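Local coordinates for Lmo0135 protein (Listeria monocytogenes EGD-e, PDB 5ISU), which is the substrate-binding protein CtaP of an ABC transporter and, as in related solute-binding proteins of its family, probably takes part in peptide uptake, at residues Asp67-Asp71 against Asn72-Thr76; Ser237-Asn240 against Lys241-Ala245; Leu386-Asn390 against Ala391-Ile395. All blocks are in the same frame, centred on the assembly; numbering follows the deposited sequence.

Contact 1: Asp67-Asp71 against Asn72-Thr76; sequences DISDD and NLTYT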
loop_
_atom_site.group_PDB
_atom_site.type_symbol
_atom_site.label_atom_id
_atom_site.label_comp_id
_atom_site.label_asym_id
_atom_site.label_seq_id
_atom_site.Cartn_x
_atom_site.Cartn_y
_atom_site.Cartn_z
ATOM N N ASP A 67 -20.521 14.509 -3.106
ATOM C CA ASP A 67 -21.745 14.310 -3.859
ATOM C C ASP A 67 -21.362 14.188 -5.335
ATOM O O ASP A 67 -20.618 15.004 -5.869
ATOM C CB ASP A 67 -22.709 15.473 -3.600
ATOM C CG ASP A 67 -24.121 15.201 -4.096
ATOM O OD1 ASP A 67 -24.355 14.204 -4.821
ATOM O OD2 ASP A 67 -25.016 16.004 -3.757
ATOM N N ILE A 68 -21.861 13.143 -5.974
ATOM C CA ILE A 68 -21.560 12.860 -7.365
ATOM C C ILE A 68 -22.825 13.092 -8.178
ATOM O O ILE A 68 -23.886 12.582 -7.823
ATOM C CB ILE A 68 -21.084 11.395 -7.507
ATOM C CG1 ILE A 68 -19.906 11.132 -6.544
ATOM C CG2 ILE A 68 -20.710 11.069 -8.953
ATOM C CD1 ILE A 68 -19.431 9.685 -6.502
ATOM N N SER A 69 -22.714 13.856 -9.265
ATOM C CA SER A 69 -23.864 14.150 -10.108
ATOM C C SER A 69 -24.395 12.891 -10.818
ATOM O O SER A 69 -23.696 11.895 -10.944
ATOM C CB SER A 69 -23.520 15.234 -11.154
ATOM O OG SER A 69 -22.603 14.755 -12.131
ATOM N N ASP A 70 -25.617 12.980 -11.318
ATOM C CA ASP A 70 -26.256 11.857 -12.020
ATOM C C ASP A 70 -25.483 11.395 -13.264
ATOM O O ASP A 70 -25.399 10.202 -13.520
ATOM C CB ASP A 70 -27.693 12.226 -12.396
ATOM C CG ASP A 70 -28.537 12.649 -11.177
ATOM O OD1 ASP A 70 -28.113 12.404 -10.012
ATOM O OD2 ASP A 70 -29.631 13.228 -11.398
ATOM N N ASP A 71 -24.909 12.338 -14.011
ATOM C CA ASP A 71 -24.107 12.005 -15.212
ATOM C C ASP A 71 -22.652 11.549 -14.896
ATOM O O ASP A 71 -21.879 11.288 -15.814
ATOM C CB ASP A 71 -24.119 13.158 -16.237
ATOM C CG ASP A 71 -23.555 14.478 -15.678
ATOM O OD1 ASP A 71 -22.775 14.463 -14.699
ATOM O OD2 ASP A 71 -23.892 15.542 -16.245
ATOM N N ASN A 72 -22.286 11.497 -13.608
ATOM C CA ASN A 72 -20.960 11.020 -13.162
ATOM C C ASN A 72 -19.750 11.860 -13.580
ATOM O O ASN A 72 -18.613 11.377 -13.514
ATOM C CB ASN A 72 -20.747 9.564 -13.609
ATOM C CG ASN A 72 -21.831 8.637 -13.102
ATOM O OD1 ASN A 72 -22.545 8.015 -13.885
ATOM N ND2 ASN A 72 -21.985 8.572 -11.786
ATOM N N LEU A 73 -19.986 13.110 -13.981
ATOM C CA LEU A 73 -18.909 14.015 -14.397
ATOM C C LEU A 73 -18.589 15.091 -13.371
ATOM O O LEU A 73 -17.533 15.693 -13.463
ATOM C CB LEU A 73 -19.256 14.706 -15.725
ATOM C CG LEU A 73 -19.438 13.820 -16.949
ATOM C CD1 LEU A 73 -19.786 14.704 -18.140
ATOM C CD2 LEU A 73 -18.193 12.987 -17.217
ATOM N N THR A 74 -19.485 15.343 -12.414
ATOM C CA THR A 74 -19.265 16.388 -11.415
ATOM C C THR A 74 -19.280 15.874 -9.961
ATOM O O THR A 74 -20.285 15.351 -9.483
ATOM C CB THR A 74 -20.301 17.516 -11.588
ATOM O OG1 THR A 74 -20.250 18.007 -12.937
ATOM C CG2 THR A 74 -20.016 18.673 -10.635
ATOM N N TYR A 75 -18.150 16.035 -9.278
ATOM C CA TYR A 75 -17.984 15.635 -7.887
ATOM C C TYR A 75 -17.909 16.899 -7.033
ATOM O O TYR A 75 -17.025 17.718 -7.212
ATOM C CB TYR A 75 -16.697 14.809 -7.711
ATOM C CG TYR A 75 -16.721 13.438 -8.371
ATOM C CD1 TYR A 75 -16.719 13.298 -9.753
ATOM C CD2 TYR A 75 -16.692 12.282 -7.606
ATOM C CE1 TYR A 75 -16.739 12.035 -10.353
ATOM C CE2 TYR A 75 -16.704 11.023 -8.191
ATOM C CZ TYR A 75 -16.723 10.898 -9.563
ATOM O OH TYR A 75 -16.731 9.633 -10.126
ATOM N N THR A 76 -18.826 17.036 -6.091
ATOM C CA THR A 76 -18.873 18.188 -5.215
ATOM C C THR A 76 -18.514 17.790 -3.791
ATOM O O THR A 76 -19.183 16.941 -3.186
ATOM C CB THR A 76 -20.282 18.792 -5.214
ATOM O OG1 THR A 76 -20.645 19.152 -6.547
ATOM C CG2 THR A 76 -20.352 20.022 -4.340
#
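I68 lays its CG2 methyl over one face of the Y75 ring, a CH-pi contact with CG2 4.1 Å from the ring centroid and 15° off the ring normal. The two residues are a non-hydrogen-bonded pair of a beta hairpin, in which strand 63-68 turns back antiparallel into strand 74-79 at the border of a five-stranded antiparallel sheet. Their side chains run side by side, and the CG1-CD1 branch of I68 runs past the CD2-CE2 side of the ring, bringing CD1 to 3.5 Å from CE2 of Y75. With CG1 beside the backbone N and CG2 beside the carbonyl carbon, both branches reach the tyrosine. F144 meets the Y75 ring edge-to-face, and helix 144-148 packs against this side of the hairpin.

D67 and T76, with side chains on the other face of the sheet, form a hydrogen-bonded pair, and T76 N donates to D67 O almost straight, at 2.7 Å. Beyond I68, S69 N donates to T74 O, while T74 N turns to the S69 hydroxyl instead of its carbonyl. A type I turn from S69 to N72 then reverses the chain, with N72 N donating to S69 O. N72 itself has positive phi (65°), the left-handed conformation that lets the chain swing into the returning strand.

Side chains bind the loop to itself. The hydroxyl of S69 takes the N-H of T74 at 3.2 Å and gives its proton to D71, whose chi1 of 60° turns the carboxylate back over the turn. D71 OD1 is thereby gripped twice, from opposite faces of the carboxylate plane: by S69 OG at 2.6 Å and by L73 N at 3.2 Å.

Contact 2: Ser237-Asn240 against Lys241-Ala245; sequences SDRN and KVEKA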
loop_
_atom_site.group_PDB
_atom_site.type_symbol
_atom_site.label_atom_id
_atom_site.label_comp_id
_atom_site.label_asym_id
_atom_site.label_seq_id
_atom_site.Cartn_x
_atom_site.Cartn_y
_atom_site.Cartn_z
ATOM N N SER A 237 8.330 -13.314 13.386
ATOM C CA SER A 237 9.291 -14.141 14.116
ATOM C C SER A 237 9.674 -13.553 15.483
ATOM O O SER A 237 10.152 -14.275 16.350
ATOM C CB SER A 237 10.554 -14.387 13.260
ATOM O OG SER A 237 11.206 -13.167 12.907
ATOM N N ASP A 238 9.449 -12.256 15.683
ATOM C CA ASP A 238 9.763 -11.630 16.965
ATOM C C ASP A 238 8.569 -11.510 17.915
ATOM O O ASP A 238 8.753 -11.151 19.079
ATOM C CB ASP A 238 10.376 -10.240 16.738
ATOM C CG ASP A 238 11.746 -10.299 16.045
ATOM O OD1 ASP A 238 12.540 -11.229 16.342
ATOM O OD2 ASP A 238 12.041 -9.387 15.234
ATOM N N ARG A 239 7.375 -11.870 17.451
ATOM C CA ARG A 239 6.152 -11.675 18.240
ATOM C C ARG A 239 6.126 -12.375 19.601
ATOM O O ARG A 239 5.712 -11.769 20.577
ATOM C CB ARG A 239 4.938 -12.015 17.382
ATOM C CG ARG A 239 3.561 -11.714 17.955
ATOM C CD ARG A 239 2.982 -12.838 18.796
ATOM N NE ARG A 239 1.537 -12.926 18.540
ATOM C CZ ARG A 239 0.571 -12.357 19.256
ATOM N NH1 ARG A 239 0.837 -11.660 20.343
ATOM N NH2 ARG A 239 -0.689 -12.520 18.896
ATOM N N ASN A 240 6.569 -13.626 19.682
ATOM C CA ASN A 240 6.594 -14.295 20.988
ATOM C C ASN A 240 7.666 -13.702 21.934
ATOM O O ASN A 240 7.469 -13.703 23.147
ATOM C CB ASN A 240 6.756 -15.810 20.837
ATOM C CG ASN A 240 5.528 -16.476 20.208
ATOM O OD1 ASN A 240 4.420 -15.918 20.186
ATOM N ND2 ASN A 240 5.718 -17.689 19.709
ATOM N N LYS A 241 8.755 -13.163 21.374
ATOM C CA LYS A 241 9.836 -12.541 22.158
ATOM C C LYS A 241 9.367 -11.281 22.881
ATOM O O LYS A 241 9.548 -11.133 24.090
ATOM C CB LYS A 241 11.005 -12.102 21.256
ATOM C CG LYS A 241 11.579 -13.174 20.360
ATOM C CD LYS A 241 12.637 -12.626 19.408
ATOM C CE LYS A 241 13.114 -13.714 18.449
ATOM N NZ LYS A 241 14.120 -13.253 17.451
ATOM N N VAL A 242 8.755 -10.373 22.128
ATOM C CA VAL A 242 8.354 -9.088 22.682
ATOM C C VAL A 242 7.123 -9.175 23.581
ATOM O O VAL A 242 7.018 -8.406 24.540
ATOM C CB VAL A 242 8.144 -8.026 21.580
ATOM C CG1 VAL A 242 9.349 -7.994 20.645
ATOM C CG2 VAL A 242 6.872 -8.280 20.796
ATOM N N GLU A 243 6.208 -10.103 23.280
ATOM C CA GLU A 243 4.982 -10.244 24.072
ATOM C C GLU A 243 5.269 -10.677 25.526
ATOM O O GLU A 243 4.626 -10.194 26.448
ATOM C CB GLU A 243 3.994 -11.204 23.398
ATOM C CG GLU A 243 2.616 -11.228 24.049
ATOM C CD GLU A 243 1.589 -12.021 23.254
ATOM O OE1 GLU A 243 1.966 -13.041 22.620
ATOM O OE2 GLU A 243 0.395 -11.615 23.254
ATOM N N LYS A 244 6.241 -11.563 25.719
ATOM C CA LYS A 244 6.604 -12.039 27.066
ATOM C C LYS A 244 7.708 -11.216 27.746
ATOM O O LYS A 244 7.948 -11.386 28.938
ATOM C CB LYS A 244 6.990 -13.525 27.010
ATOM C CG LYS A 244 5.799 -14.428 26.675
ATOM C CD LYS A 244 6.154 -15.902 26.499
ATOM C CE LYS A 244 6.961 -16.156 25.230
ATOM N NZ LYS A 244 7.232 -17.609 25.026
ATOM N N ALA A 245 8.347 -10.309 27.000
ATOM C CA ALA A 245 9.439 -9.474 27.537
ATOM C C ALA A 245 8.973 -8.292 28.414
ATOM O O ALA A 245 9.682 -7.901 29.337
ATOM C CB ALA A 245 10.343 -8.978 26.408
HETATM O O HOH W 1 13.106 -13.776 15.004
#
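R239 and E243, one helical turn apart, lie side by side and point the same way, with their guanidinium and carboxylate planes only 22° apart. The arginine, bent at chi2 and chi3, and the glutamate, extended beyond CG, bring their ends together in an i to i+4 salt bridge between NH1 of R239 and OE1 of E243. NH1 of R239 is equally far from both carboxylate oxygens of E243, 2.9 Å from OE1 and 2.9 Å from OE2, with OE1 lying oblique to the guanidinium. Underneath, the backbone repeats the spacing, E243 N donating to R239 O at 3.2 Å.

The second pair is built differently. D238 and K241 cross at a slant, the lysine running past the aspartate back along the chain. The lysine is fully extended beyond CG, and NZ meets D238 OD1 at 2.8 Å, nearly along the C-O bond of the carboxylate. A water 2.7 Å from K241 NZ accepts a second bond from the ammonium group and is also hydrogen-bonded to S237 OG, tying the lysine to the residue before D238. The main-chain carbonyl of D238 is an acceptor as well: V242 N reaches D238 O at 3.1 Å with an N-H...O angle of 164°, whereas the bond from K241 N is weak.

The two charged pairs lie on helix 239-245 and the residues leading into it. D238 and V242 rest on N221 of helix 217-225, while R239, V242 and E243 touch I250 of strand 248-263; R239 has a further salt bridge, from NH2 to E297.

Contact 3: Leu386-Asn390 against Ala391-Ile395; sequences LDRKN and ADYSI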
loop_
_atom_site.group_PDB
_atom_site.type_symbol
_atom_site.label_atom_id
_atom_site.label_comp_id
_atom_site.label_asym_id
_atom_site.label_seq_id
_atom_site.Cartn_x
_atom_site.Cartn_y
_atom_site.Cartn_z
ATOM N N LEU A 386 12.694 -4.631 -12.648
ATOM C CA LEU A 386 12.084 -3.400 -13.145
ATOM C C LEU A 386 12.366 -3.261 -14.652
ATOM O O LEU A 386 11.814 -2.381 -15.316
ATOM C CB LEU A 386 12.598 -2.190 -12.358
ATOM C CG LEU A 386 11.613 -1.039 -12.172
ATOM C CD1 LEU A 386 10.439 -1.491 -11.291
ATOM C CD2 LEU A 386 12.314 0.159 -11.545
ATOM N N ASP A 387 13.202 -4.159 -15.183
ATOM C CA ASP A 387 13.569 -4.176 -16.606
ATOM C C ASP A 387 12.662 -5.154 -17.377
ATOM O O ASP A 387 12.862 -6.369 -17.328
ATOM C CB ASP A 387 15.052 -4.576 -16.743
ATOM C CG ASP A 387 15.557 -4.539 -18.179
ATOM O OD1 ASP A 387 14.864 -3.984 -19.070
ATOM O OD2 ASP A 387 16.672 -5.063 -18.407
ATOM N N ARG A 388 11.691 -4.608 -18.109
ATOM C CA ARG A 388 10.720 -5.412 -18.878
ATOM C C ARG A 388 11.289 -6.328 -19.977
ATOM O O ARG A 388 10.563 -7.173 -20.500
ATOM C CB ARG A 388 9.600 -4.513 -19.462
ATOM C CG ARG A 388 8.694 -3.838 -18.431
ATOM C CD ARG A 388 7.707 -4.795 -17.754
ATOM N NE ARG A 388 8.370 -5.947 -17.142
ATOM C CZ ARG A 388 8.977 -5.945 -15.955
ATOM N NH1 ARG A 388 9.569 -7.052 -15.523
ATOM N NH2 ARG A 388 9.016 -4.853 -15.197
ATOM N N LYS A 389 12.566 -6.184 -20.315
ATOM C CA LYS A 389 13.179 -7.047 -21.332
ATOM C C LYS A 389 13.973 -8.195 -20.711
ATOM O O LYS A 389 14.450 -9.076 -21.432
ATOM C CB LYS A 389 14.112 -6.222 -22.208
ATOM C CG LYS A 389 13.419 -5.074 -22.935
ATOM C CD LYS A 389 14.412 -4.028 -23.405
ATOM C CE LYS A 389 15.026 -3.274 -22.228
ATOM N NZ LYS A 389 15.938 -2.195 -22.687
ATOM N N ASN A 390 14.095 -8.193 -19.382
ATOM C CA ASN A 390 14.899 -9.193 -18.666
ATOM C C ASN A 390 14.260 -10.582 -18.627
ATOM O O ASN A 390 13.070 -10.725 -18.337
ATOM C CB ASN A 390 15.196 -8.695 -17.245
ATOM C CG ASN A 390 16.216 -9.561 -16.511
ATOM O OD1 ASN A 390 15.972 -10.745 -16.238
ATOM N ND2 ASN A 390 17.347 -8.960 -16.142
ATOM N N ALA A 391 15.082 -11.593 -18.919
ATOM C CA ALA A 391 14.676 -13.005 -18.918
ATOM C C ALA A 391 15.625 -13.869 -18.068
ATOM O O ALA A 391 15.747 -15.078 -18.298
ATOM C CB ALA A 391 14.618 -13.536 -20.343
ATOM N N ASP A 392 16.295 -13.252 -17.095
ATOM C CA ASP A 392 17.191 -13.993 -16.199
ATOM C C ASP A 392 16.399 -14.809 -15.194
ATOM O O ASP A 392 16.744 -15.951 -14.907
ATOM C CB ASP A 392 18.105 -13.044 -15.422
ATOM C CG ASP A 392 19.031 -12.254 -16.314
ATOM O OD1 ASP A 392 19.171 -12.577 -17.522
ATOM O OD2 ASP A 392 19.641 -11.304 -15.788
ATOM N N TYR A 393 15.330 -14.214 -14.675
ATOM C CA TYR A 393 14.505 -14.864 -13.659
ATOM C C TYR A 393 13.353 -15.648 -14.269
ATOM O O TYR A 393 12.687 -15.183 -15.181
ATOM C CB TYR A 393 13.965 -13.832 -12.639
ATOM C CG TYR A 393 12.967 -12.786 -13.171
ATOM C CD1 TYR A 393 13.413 -11.610 -13.783
ATOM C CD2 TYR A 393 11.590 -12.950 -13.006
ATOM C CE1 TYR A 393 12.526 -10.651 -14.250
ATOM C CE2 TYR A 393 10.694 -11.988 -13.459
ATOM C CZ TYR A 393 11.173 -10.842 -14.090
ATOM O OH TYR A 393 10.307 -9.874 -14.557
ATOM N N SER A 394 13.139 -16.856 -13.767
ATOM C CA SER A 394 12.011 -17.660 -14.204
ATOM C C SER A 394 10.850 -17.238 -13.314
ATOM O O SER A 394 9.723 -17.048 -13.767
ATOM C CB SER A 394 12.293 -19.151 -14.022
ATOM O OG SER A 394 13.581 -19.487 -14.506
ATOM N N ILE A 395 11.154 -17.080 -12.033
ATOM C CA ILE A 395 10.164 -16.706 -11.030
ATOM C C ILE A 395 10.744 -15.630 -10.128
ATOM O O ILE A 395 11.945 -15.652 -9.814
ATOM C CB ILE A 395 9.790 -17.926 -10.155
ATOM C CG1 ILE A 395 9.236 -19.057 -11.028
ATOM C CG2 ILE A 395 8.785 -17.533 -9.069
ATOM C CD1 ILE A 395 8.998 -20.351 -10.281
#
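N390 OD1 accepts the backbone N-H of D392 at 2.7 Å, an Asx turn in which the asparagine side chain folds over the next peptide. The donor stands 36° out of the amide's carbonyl plane. With CG anti to the backbone N (chi1 -170°), the amide projects along the onward chain, and its ND2 adds a weak bond to D392 OD2 at 3.3 Å. The amide and carboxylate planes are turned 75° apart, the two side chains crossing at about a right angle.

Just before this, a type I turn from D387 to N390 is closed by N390 N bonding to D387 O at 3.0 Å. R388 curls back from it until NH1 lies 3.1 Å from Y393 OH, close to the guanidinium plane; the firmer partners are P418 O for R388 NH2 and Y421 O for the tyrosine hydroxyl. The Y393 ring passes N390 with CD1 3.7 Å from OD1, and packs on I384 of helix 378-385 and Y345 of strand 341-347.

In this loop between helix 378-385 and strand 395-400, the N390 amide satisfies the D392 N-H, while N264 ND2 and Q267 NE2 take the carbonyls of N390 and A391: side-chain amides serve the main chain here.

How the contacts relate
The three contacts are local contacts within one chain, met in series along the sequence and sharing no atoms. Contact 1 and contact 2 lie on opposite sides of the chain's centre, their own centres about 50 Å apart, while contact 3 is about 43 Å from the first and 38 Å from the second, centre to centre. Even the closest pair, contacts 2 and 3, keeps about 23 Å between nearest atoms. A long strand, 248-263, links these two indirectly: it carries I250 against the helix of contact 2 and T262 against Y393 of contact 3. Contact 1 belongs to a separate five-stranded sheet. All three sit 24 to 27 Å from the chain centre.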